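Local coordinates for protein regulator of polyketide synthase expression (Bifidobacterium adolescentis, PDB 3ONQ) that is of uncharacterised function but probably binds DNA through a PucR-type helix-turn-helix domain and regulates polyketide synthase genes, at residues Asn184-Leu189 with Pro197-Val202; Thr204-Gly209 with Arg245-Leu250. One frame throughout, in Å; residues are numbered along the deposited sequence.

Interaction 1 (Asn184-Leu189 with Pro197-Val202). With SO4 (sulfate ion), chain R; SO4 (sulfate ion), chain O.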
ATOM      1  N   ASN B 184      -7.867 -15.246  -8.509  1.00 27.26           N
ATOM      2  CA  ASN B 184      -7.680 -15.939  -9.778  1.00 23.05           C
ATOM      3  C   ASN B 184      -8.434 -17.254  -9.887  1.00 31.14           C
ATOM      4  O   ASN B 184      -8.534 -17.816 -10.971  1.00 31.95           O
ATOM      5  CB  ASN B 184      -6.206 -16.209 -10.053  1.00 28.54           C
ATOM      6  CG  ASN B 184      -5.387 -14.931 -10.161  1.00 33.44           C
ATOM      7  OD1 ASN B 184      -5.933 -13.851 -10.363  1.00 33.13           O
ATOM      8  ND2 ASN B 184      -4.076 -15.053 -10.016  1.00 25.88           N
ATOM      9  N   VAL B 185      -8.932 -17.767  -8.771  1.00 24.14           N
ATOM     10  CA  VAL B 185      -9.668 -19.022  -8.831  1.00 25.80           C
ATOM     11  C   VAL B 185     -11.109 -18.814  -8.367  1.00 30.43           C
ATOM     12  O   VAL B 185     -12.042 -18.899  -9.173  1.00 31.27           O
ATOM     13  CB  VAL B 185      -8.955 -20.141  -8.033  1.00 31.87           C
ATOM     14  CG1 VAL B 185      -9.666 -21.472  -8.228  1.00 32.08           C
ATOM     15  CG2 VAL B 185      -7.504 -20.253  -8.477  1.00 23.35           C
ATOM     16  N   TYR B 186     -11.287 -18.504  -7.082  1.00 24.57           N
ATOM     17  CA  TYR B 186     -12.623 -18.331  -6.509  1.00 25.37           C
ATOM     18  C   TYR B 186     -13.449 -17.265  -7.217  1.00 30.67           C
ATOM     19  O   TYR B 186     -14.570 -17.530  -7.645  1.00 29.66           O
ATOM     20  CB  TYR B 186     -12.521 -18.014  -5.021  1.00 28.74           C
ATOM     21  CG  TYR B 186     -13.802 -17.535  -4.372  1.00 31.28           C
ATOM     22  CD1 TYR B 186     -14.758 -18.437  -3.899  1.00 26.77           C
ATOM     23  CD2 TYR B 186     -14.047 -16.175  -4.202  1.00 27.78           C
ATOM     24  CE1 TYR B 186     -15.933 -17.984  -3.276  1.00 30.57           C
ATOM     25  CE2 TYR B 186     -15.201 -15.722  -3.593  1.00 32.71           C
ATOM     26  CZ  TYR B 186     -16.142 -16.622  -3.131  1.00 37.01           C
ATOM     27  OH  TYR B 186     -17.282 -16.131  -2.528  1.00 39.64           O
ATOM     28  N   GLN B 187     -12.904 -16.058  -7.343  1.00 28.40           N
ATOM     29  CA  GLN B 187     -13.647 -14.972  -7.970  1.00 29.65           C
ATOM     30  C   GLN B 187     -13.872 -15.205  -9.469  1.00 31.99           C
ATOM     31  O   GLN B 187     -14.883 -14.792 -10.014  1.00 34.53           O
ATOM     32  CB  GLN B 187     -12.982 -13.612  -7.708  1.00 23.31           C
ATOM     33  CG  GLN B 187     -13.314 -13.052  -6.336  1.00 26.98           C
ATOM     34  CD  GLN B 187     -12.937 -11.579  -6.198  1.00 38.02           C
ATOM     35  OE1 GLN B 187     -11.983 -11.107  -6.821  1.00 35.33           O
ATOM     36  NE2 GLN B 187     -13.698 -10.847  -5.391  1.00 35.36           N
ATOM     37  N   VAL B 188     -12.935 -15.872 -10.127  1.00 34.93           N
ATOM     38  CA  VAL B 188     -13.100 -16.175 -11.544  1.00 36.72           C
ATOM     39  C   VAL B 188     -14.234 -17.186 -11.723  1.00 32.88           C
ATOM     40  O   VAL B 188     -15.057 -17.049 -12.621  1.00 36.73           O
ATOM     41  CB  VAL B 188     -11.797 -16.699 -12.170  1.00 33.63           C
ATOM     42  CG1 VAL B 188     -12.058 -17.271 -13.552  1.00 32.86           C
ATOM     43  CG2 VAL B 188     -10.767 -15.574 -12.248  1.00 37.37           C
ATOM     44  N   LEU B 189     -14.287 -18.184 -10.846  1.00 30.14           N
ATOM     45  CA  LEU B 189     -15.361 -19.176 -10.866  1.00 35.09           C
ATOM     46  C   LEU B 189     -16.721 -18.504 -10.727  1.00 36.79           C
ATOM     47  O   LEU B 189     -17.672 -18.862 -11.419  1.00 36.84           O
ATOM     48  CB  LEU B 189     -15.196 -20.190  -9.724  1.00 32.33           C
ATOM     49  CG  LEU B 189     -14.534 -21.538  -9.966  1.00 44.28           C
ATOM     50  CD1 LEU B 189     -14.757 -22.434  -8.759  1.00 47.90           C
ATOM     51  CD2 LEU B 189     -15.118 -22.188 -11.206  1.00 51.45           C
ATOM     52  N   PRO B 197     -24.227 -20.886 -13.620  1.00 38.32           N
ATOM     53  CA  PRO B 197     -24.235 -22.124 -12.823  1.00 32.11           C
ATOM     54  C   PRO B 197     -22.858 -22.741 -12.534  1.00 38.31           C
ATOM     55  O   PRO B 197     -22.791 -23.717 -11.768  1.00 36.57           O
ATOM     56  CB  PRO B 197     -25.047 -23.090 -13.696  1.00 30.42           C
ATOM     57  CG  PRO B 197     -24.741 -22.640 -15.090  1.00 40.65           C
ATOM     58  CD  PRO B 197     -24.634 -21.131 -15.015  1.00 41.90           C
ATOM     59  N   THR B 198     -21.788 -22.198 -13.115  1.00 30.94           N
ATOM     60  CA  THR B 198     -20.471 -22.838 -13.016  1.00 24.77           C
ATOM     61  C   THR B 198     -20.029 -23.031 -11.560  1.00 27.77           C
ATOM     62  O   THR B 198     -19.691 -24.138 -11.153  1.00 30.99           O
ATOM     63  CB  THR B 198     -19.386 -22.056 -13.796  1.00 37.90           C
ATOM     64  OG1 THR B 198     -19.866 -21.734 -15.108  1.00 42.70           O
ATOM     65  CG2 THR B 198     -18.119 -22.876 -13.925  1.00 35.48           C
ATOM     66  N   TYR B 199     -20.047 -21.955 -10.778  1.00 32.51           N
ATOM     67  CA  TYR B 199     -19.599 -22.005  -9.386  1.00 28.83           C
ATOM     68  C   TYR B 199     -20.390 -23.021  -8.563  1.00 24.35           C
ATOM     69  O   TYR B 199     -19.823 -23.830  -7.836  1.00 29.18           O
ATOM     70  CB  TYR B 199     -19.713 -20.626  -8.730  1.00 28.25           C
ATOM     71  CG  TYR B 199     -19.297 -20.609  -7.272  1.00 30.22           C
ATOM     72  CD1 TYR B 199     -17.966 -20.418  -6.912  1.00 33.05           C
ATOM     73  CD2 TYR B 199     -20.232 -20.793  -6.257  1.00 33.23           C
ATOM     74  CE1 TYR B 199     -17.578 -20.399  -5.581  1.00 33.69           C
ATOM     75  CE2 TYR B 199     -19.847 -20.794  -4.918  1.00 29.40           C
ATOM     76  CZ  TYR B 199     -18.522 -20.584  -4.593  1.00 35.95           C
ATOM     77  OH  TYR B 199     -18.133 -20.566  -3.279  1.00 36.89           O
ATOM     78  N   LEU B 200     -21.707 -22.960  -8.666  1.00 27.27           N
ATOM     79  CA  LEU B 200     -22.544 -23.899  -7.936  1.00 32.08           C
ATOM     80  C   LEU B 200     -22.189 -25.330  -8.324  1.00 28.47           C
ATOM     81  O   LEU B 200     -22.137 -26.214  -7.467  1.00 30.51           O
ATOM     82  CB  LEU B 200     -24.016 -23.629  -8.208  1.00 32.35           C
ATOM     83  CG  LEU B 200     -25.004 -24.625  -7.606  1.00 42.33           C
ATOM     84  CD1 LEU B 200     -24.943 -24.584  -6.083  1.00 37.28           C
ATOM     85  CD2 LEU B 200     -26.405 -24.300  -8.105  1.00 51.66           C
ATOM     86  N   THR B 201     -21.913 -25.551  -9.608  1.00 28.52           N
ATOM     87  CA  THR B 201     -21.661 -26.907 -10.110  1.00 26.11           C
ATOM     88  C   THR B 201     -20.332 -27.458  -9.624  1.00 25.83           C
ATOM     89  O   THR B 201     -20.250 -28.613  -9.209  1.00 30.34           O
ATOM     90  CB  THR B 201     -21.709 -26.987 -11.652  1.00 30.90           C
ATOM     91  OG1 THR B 201     -22.959 -26.475 -12.113  1.00 32.90           O
ATOM     92  CG2 THR B 201     -21.570 -28.442 -12.111  1.00 25.50           C
ATOM     93  N   VAL B 202     -19.288 -26.640  -9.678  1.00 26.09           N
ATOM     94  CA  VAL B 202     -17.989 -27.048  -9.147  1.00 21.72           C
ATOM     95  C   VAL B 202     -18.101 -27.307  -7.642  1.00 23.79           C
ATOM     96  O   VAL B 202     -17.620 -28.309  -7.126  1.00 26.90           O
ATOM     97  CB  VAL B 202     -16.933 -25.937  -9.392  1.00 28.35           C
ATOM     98  CG1 VAL B 202     -15.646 -26.243  -8.644  1.00 24.32           C
ATOM     99  CG2 VAL B 202     -16.670 -25.770 -10.886  1.00 22.00           C
TER
HETATM  100  S   SO4 R 265     -21.534 -19.968  -1.473  1.00 80.83           S
HETATM  101  O1  SO4 R 265     -21.711 -21.392  -1.745  1.00 72.29           O
HETATM  102  O2  SO4 R 265     -22.356 -19.161  -2.379  1.00 81.24           O
HETATM  103  O3  SO4 R 265     -21.906 -19.690  -0.088  1.00 86.52           O
HETATM  104  O4  SO4 R 265     -20.129 -19.624  -1.661  1.00 84.25           O
HETATM  105  S   SO4 O 261      -1.301 -12.194 -10.677  1.00 97.43           S
HETATM  106  O1  SO4 O 261      -0.987 -13.362 -11.498  1.00 95.93           O
HETATM  107  O2  SO4 O 261      -1.745 -11.095 -11.531  1.00104.60           O
HETATM  108  O3  SO4 O 261      -2.374 -12.510  -9.736  1.00 97.25           O
HETATM  109  O4  SO4 O 261      -0.105 -11.789  -9.944  1.00 96.18           O
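Two tyrosine rings, Tyr-186 and Tyr-199, meet obliquely, with planes nearly perpendicular (86°). Their centroids are 5.7 Å apart. Tyr-199 OH reaches the rim of the Tyr-186 ring near its plane, 3.4 Å from CE1 of Tyr-186. With CG of Tyr-186 anti to the backbone N (chi1 168°), the ring end comes nearer helix 198-207 than its CB bond alone would suggest.

Leu-189 packs against Tyr-199, Thr-198 and Val-202. Its CB lies in the plane of the Tyr-199 ring, at the edge, 4.0 Å from CD1 of Tyr-199. Its two methyls then divide over Val-202: CD1 of Leu-189 is 3.9 Å from CG1 of Val-202, and CD2 of Leu-189 is 3.9 Å from CG2 of Val-202. CD2 also meets the Thr-198 methyl. Ala-233 of helix 223-237 touches Leu-189, Thr-198 and Val-202.

Tyr-186 OH bonds Asp-261, and Thr-198 OG1 bonds Asp-196 and Arg-232. Tyr-199 OH donates to O4 of one sulfate at 2.7 Å, and Arg-190 makes a cation-pi contact with the Tyr-199 ring. Arg-190 and Arg-258 also bond this sulfate. Asn-184 ND2 donates to O3 of a second sulfate at 3.1 Å.

No hydrogen bond joins the two segments. Apolar and aromatic packing holds the contact, and the sulfate at Tyr-199, probably from the crystallisation liquor, is consistent with a site that can accept an anion.

Interaction 2 (Thr204-Gly209 with Arg245-Leu250)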
ATOM      1  N   THR B 204     -20.696 -28.054  -5.868  1.00 25.47           N
ATOM      2  CA  THR B 204     -21.512 -29.221  -5.588  1.00 26.02           C
ATOM      3  C   THR B 204     -20.737 -30.485  -5.945  1.00 21.60           C
ATOM      4  O   THR B 204     -20.793 -31.465  -5.229  1.00 25.68           O
ATOM      5  CB  THR B 204     -22.828 -29.192  -6.395  1.00 28.24           C
ATOM      6  OG1 THR B 204     -23.555 -27.995  -6.093  1.00 30.67           O
ATOM      7  CG2 THR B 204     -23.673 -30.391  -6.059  1.00 24.46           C
ATOM      8  N   PHE B 205     -19.992 -30.442  -7.037  1.00 26.24           N
ATOM      9  CA  PHE B 205     -19.237 -31.597  -7.483  1.00 28.09           C
ATOM     10  C   PHE B 205     -18.203 -32.009  -6.446  1.00 29.61           C
ATOM     11  O   PHE B 205     -18.082 -33.173  -6.130  1.00 32.69           O
ATOM     12  CB  PHE B 205     -18.556 -31.255  -8.803  1.00 27.49           C
ATOM     13  CG  PHE B 205     -17.698 -32.348  -9.364  1.00 32.08           C
ATOM     14  CD1 PHE B 205     -18.258 -33.428 -10.008  1.00 29.93           C
ATOM     15  CD2 PHE B 205     -16.328 -32.279  -9.279  1.00 30.44           C
ATOM     16  CE1 PHE B 205     -17.470 -34.414 -10.533  1.00 27.67           C
ATOM     17  CE2 PHE B 205     -15.542 -33.263  -9.809  1.00 26.91           C
ATOM     18  CZ  PHE B 205     -16.115 -34.331 -10.433  1.00 28.11           C
ATOM     19  N   LEU B 206     -17.485 -31.036  -5.903  1.00 24.87           N
ATOM     20  CA  LEU B 206     -16.481 -31.288  -4.881  1.00 31.19           C
ATOM     21  C   LEU B 206     -17.077 -31.820  -3.586  1.00 39.50           C
ATOM     22  O   LEU B 206     -16.553 -32.736  -2.986  1.00 40.46           O
ATOM     23  CB  LEU B 206     -15.662 -30.031  -4.614  1.00 25.16           C
ATOM     24  CG  LEU B 206     -14.777 -29.542  -5.756  1.00 29.91           C
ATOM     25  CD1 LEU B 206     -14.187 -28.200  -5.439  1.00 27.33           C
ATOM     26  CD2 LEU B 206     -13.698 -30.523  -6.105  1.00 24.48           C
ATOM     27  N   LYS B 207     -18.201 -31.241  -3.193  1.00 35.38           N
ATOM     28  CA  LYS B 207     -18.897 -31.598  -1.975  1.00 32.70           C
ATOM     29  C   LYS B 207     -19.361 -33.036  -2.023  1.00 41.37           C
ATOM     30  O   LYS B 207     -19.330 -33.740  -1.030  1.00 40.94           O
ATOM     31  CB  LYS B 207     -20.090 -30.676  -1.774  1.00 34.10           C
ATOM     32  CG  LYS B 207     -20.931 -30.998  -0.574  1.00 49.50           C
ATOM     33  CD  LYS B 207     -22.049 -29.994  -0.403  1.00 61.45           C
ATOM     34  CE  LYS B 207     -22.992 -30.407   0.709  1.00 71.55           C
ATOM     35  NZ  LYS B 207     -23.959 -29.332   1.061  1.00 75.40           N
ATOM     36  N   TYR B 208     -19.785 -33.465  -3.198  1.00 37.15           N
ATOM     37  CA  TYR B 208     -20.396 -34.766  -3.376  1.00 38.79           C
ATOM     38  C   TYR B 208     -19.441 -35.843  -3.828  1.00 43.15           C
ATOM     39  O   TYR B 208     -19.846 -36.815  -4.429  1.00 50.86           O
ATOM     40  CB  TYR B 208     -21.627 -34.692  -4.266  1.00 35.98           C
ATOM     41  CG  TYR B 208     -22.809 -34.144  -3.526  1.00 45.07           C
ATOM     42  CD1 TYR B 208     -22.974 -32.788  -3.365  1.00 50.47           C
ATOM     43  CD2 TYR B 208     -23.745 -34.986  -2.959  1.00 57.48           C
ATOM     44  CE1 TYR B 208     -24.036 -32.284  -2.677  1.00 59.01           C
ATOM     45  CE2 TYR B 208     -24.820 -34.488  -2.278  1.00 60.20           C
ATOM     46  CZ  TYR B 208     -24.959 -33.137  -2.133  1.00 62.35           C
ATOM     47  OH  TYR B 208     -26.025 -32.626  -1.441  1.00 61.37           O
ATOM     48  N   GLY B 209     -18.164 -35.655  -3.544  1.00 42.54           N
ATOM     49  CA  GLY B 209     -17.186 -36.670  -3.855  1.00 46.93           C
ATOM     50  C   GLY B 209     -16.656 -36.720  -5.263  1.00 50.50           C
ATOM     51  O   GLY B 209     -16.158 -37.746  -5.698  1.00 53.98           O
ATOM     52  N   ARG B 245      -5.567 -33.588  -7.955  1.00 32.55           N
ATOM     53  CA  ARG B 245      -4.726 -32.480  -7.505  1.00 34.22           C
ATOM     54  C   ARG B 245      -5.468 -31.162  -7.651  1.00 30.14           C
ATOM     55  O   ARG B 245      -5.538 -30.385  -6.707  1.00 28.31           O
ATOM     56  CB  ARG B 245      -3.402 -32.434  -8.263  1.00 34.61           C
ATOM     57  CG  ARG B 245      -2.630 -31.140  -8.066  1.00 27.73           C
ATOM     58  CD  ARG B 245      -2.253 -30.913  -6.598  1.00 28.12           C
ATOM     59  NE  ARG B 245      -1.596 -29.622  -6.402  1.00 26.47           N
ATOM     60  CZ  ARG B 245      -1.307 -29.097  -5.214  1.00 26.51           C
ATOM     61  NH1 ARG B 245      -1.595 -29.754  -4.102  1.00 23.70           N
ATOM     62  NH2 ARG B 245      -0.719 -27.916  -5.133  1.00 25.50           N
ATOM     63  N   ASP B 246      -6.054 -30.925  -8.823  1.00 28.10           N
ATOM     64  CA  ASP B 246      -6.743 -29.656  -9.073  1.00 24.26           C
ATOM     65  C   ASP B 246      -7.947 -29.486  -8.156  1.00 30.34           C
ATOM     66  O   ASP B 246      -8.251 -28.371  -7.717  1.00 26.66           O
ATOM     67  CB  ASP B 246      -7.205 -29.546 -10.538  1.00 21.02           C
ATOM     68  CG  ASP B 246      -6.051 -29.487 -11.516  1.00 27.90           C
ATOM     69  OD1 ASP B 246      -4.911 -29.823 -11.135  1.00 33.68           O
ATOM     70  OD2 ASP B 246      -6.290 -29.098 -12.672  1.00 29.82           O
ATOM     71  N   ALA B 247      -8.648 -30.588  -7.893  1.00 20.88           N
ATOM     72  CA  ALA B 247      -9.830 -30.551  -7.035  1.00 24.96           C
ATOM     73  C   ALA B 247      -9.451 -30.091  -5.627  1.00 24.17           C
ATOM     74  O   ALA B 247     -10.185 -29.350  -4.980  1.00 24.41           O
ATOM     75  CB  ALA B 247     -10.525 -31.936  -6.996  1.00 20.06           C
ATOM     76  N   TYR B 248      -8.296 -30.533  -5.156  1.00 24.64           N
ATOM     77  CA  TYR B 248      -7.793 -30.065  -3.872  1.00 23.35           C
ATOM     78  C   TYR B 248      -7.511 -28.553  -3.919  1.00 28.78           C
ATOM     79  O   TYR B 248      -7.863 -27.827  -2.992  1.00 26.79           O
ATOM     80  CB  TYR B 248      -6.549 -30.850  -3.467  1.00 24.94           C
ATOM     81  CG  TYR B 248      -5.847 -30.266  -2.269  1.00 25.16           C
ATOM     82  CD1 TYR B 248      -6.409 -30.340  -1.006  1.00 24.44           C
ATOM     83  CD2 TYR B 248      -4.624 -29.637  -2.403  1.00 31.29           C
ATOM     84  CE1 TYR B 248      -5.766 -29.797   0.091  1.00 29.87           C
ATOM     85  CE2 TYR B 248      -3.976 -29.104  -1.320  1.00 27.58           C
ATOM     86  CZ  TYR B 248      -4.549 -29.177  -0.080  1.00 29.86           C
ATOM     87  OH  TYR B 248      -3.888 -28.634   1.000  1.00 33.94           O
ATOM     88  N   VAL B 249      -6.895 -28.078  -5.003  1.00 23.56           N
ATOM     89  CA  VAL B 249      -6.692 -26.637  -5.193  1.00 21.89           C
ATOM     90  C   VAL B 249      -8.030 -25.876  -5.204  1.00 24.03           C
ATOM     91  O   VAL B 249      -8.200 -24.880  -4.507  1.00 22.43           O
ATOM     92  CB  VAL B 249      -5.898 -26.330  -6.488  1.00 24.60           C
ATOM     93  CG1 VAL B 249      -5.759 -24.813  -6.695  1.00 18.75           C
ATOM     94  CG2 VAL B 249      -4.513 -26.994  -6.450  1.00 21.68           C
ATOM     95  N   LEU B 250      -8.992 -26.363  -5.972  1.00 24.93           N
ATOM     96  CA  LEU B 250     -10.285 -25.688  -6.055  1.00 27.16           C
ATOM     97  C   LEU B 250     -10.995 -25.641  -4.694  1.00 25.86           C
ATOM     98  O   LEU B 250     -11.534 -24.600  -4.286  1.00 24.41           O
ATOM     99  CB  LEU B 250     -11.159 -26.359  -7.110  1.00 25.66           C
ATOM    100  CG  LEU B 250     -10.745 -26.118  -8.566  1.00 25.68           C
ATOM    101  CD1 LEU B 250     -11.345 -27.173  -9.484  1.00 22.04           C
ATOM    102  CD2 LEU B 250     -11.149 -24.720  -9.020  1.00 22.80           C
TER
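Leu-206 makes a small apolar contact with Ala-247 and Leu-250, between the C-terminal end of helix 198-207 and the first turns of helix 244-261. Both segments lie in the PucR C-terminal helix-turn-helix region. The two segments bury 124 Å² between them, and no hydrogen bond crosses.

Leu-206 is the one residue of its segment that reaches across. Its CG lies beside the backbone N and anti to the carbonyl carbon (chi1 -66°). The side chain then extends toward the other helix and forks over it. The CD2 branch meets the Ala-247 methyl, with CD2 of Leu-206 3.6 Å from CB of Ala-247. The CD1 branch lies against the base of the next side chain, with CD1 of Leu-206 3.9 Å from CB of Leu-250. The Leu-206 and Leu-250 side chains cross at about a right angle. Ala-247 and Leu-250 are three residues apart, so they present neighbouring positions on one side of their helix. The small Ala-247 side chain lets the leucine come close to the helix backbone: CD2 of Leu-206 is 3.9 Å from O of Ala-247. Thr-251 and Leu-254 of the same helix also touch Leu-206.

Just beyond this leucine, helix 198-207 ends. Tyr-208 leaves helical angles, and Gly-209 follows with positive phi (82°). Ser-210 N pairs with Phe-205 O, while Gly-209 N makes a weak bond to Leu-206 O. On helix 244-261, Tyr-248 points away from Leu-206, and its ring meets Tyr-248 of the second subunit. The helix end beside this leucine contact is a Schellman motif with Gly-209 as its C-prime residue, placed before helix 212-219 of the helix-turn-helix domain.

Interactions 1 and 2 have centres about 11 Å apart, on the same side of the chain's centre. They come in series along the chain: interaction 1 closes before interaction 2 opens. Helix 198-207 serves both. Its first turns face helix 175-190, and its last turn faces helix 244-261. The contacts also touch directly, since CG1 of Val-185 packs 3.7 Å from CD2 of Leu-250. Helices 175-190, 198-207 and 244-261 thus share one apolar region. Helix 198-207 is in this way packed against both helix 175-190 and helix 244-261, the last of the chain.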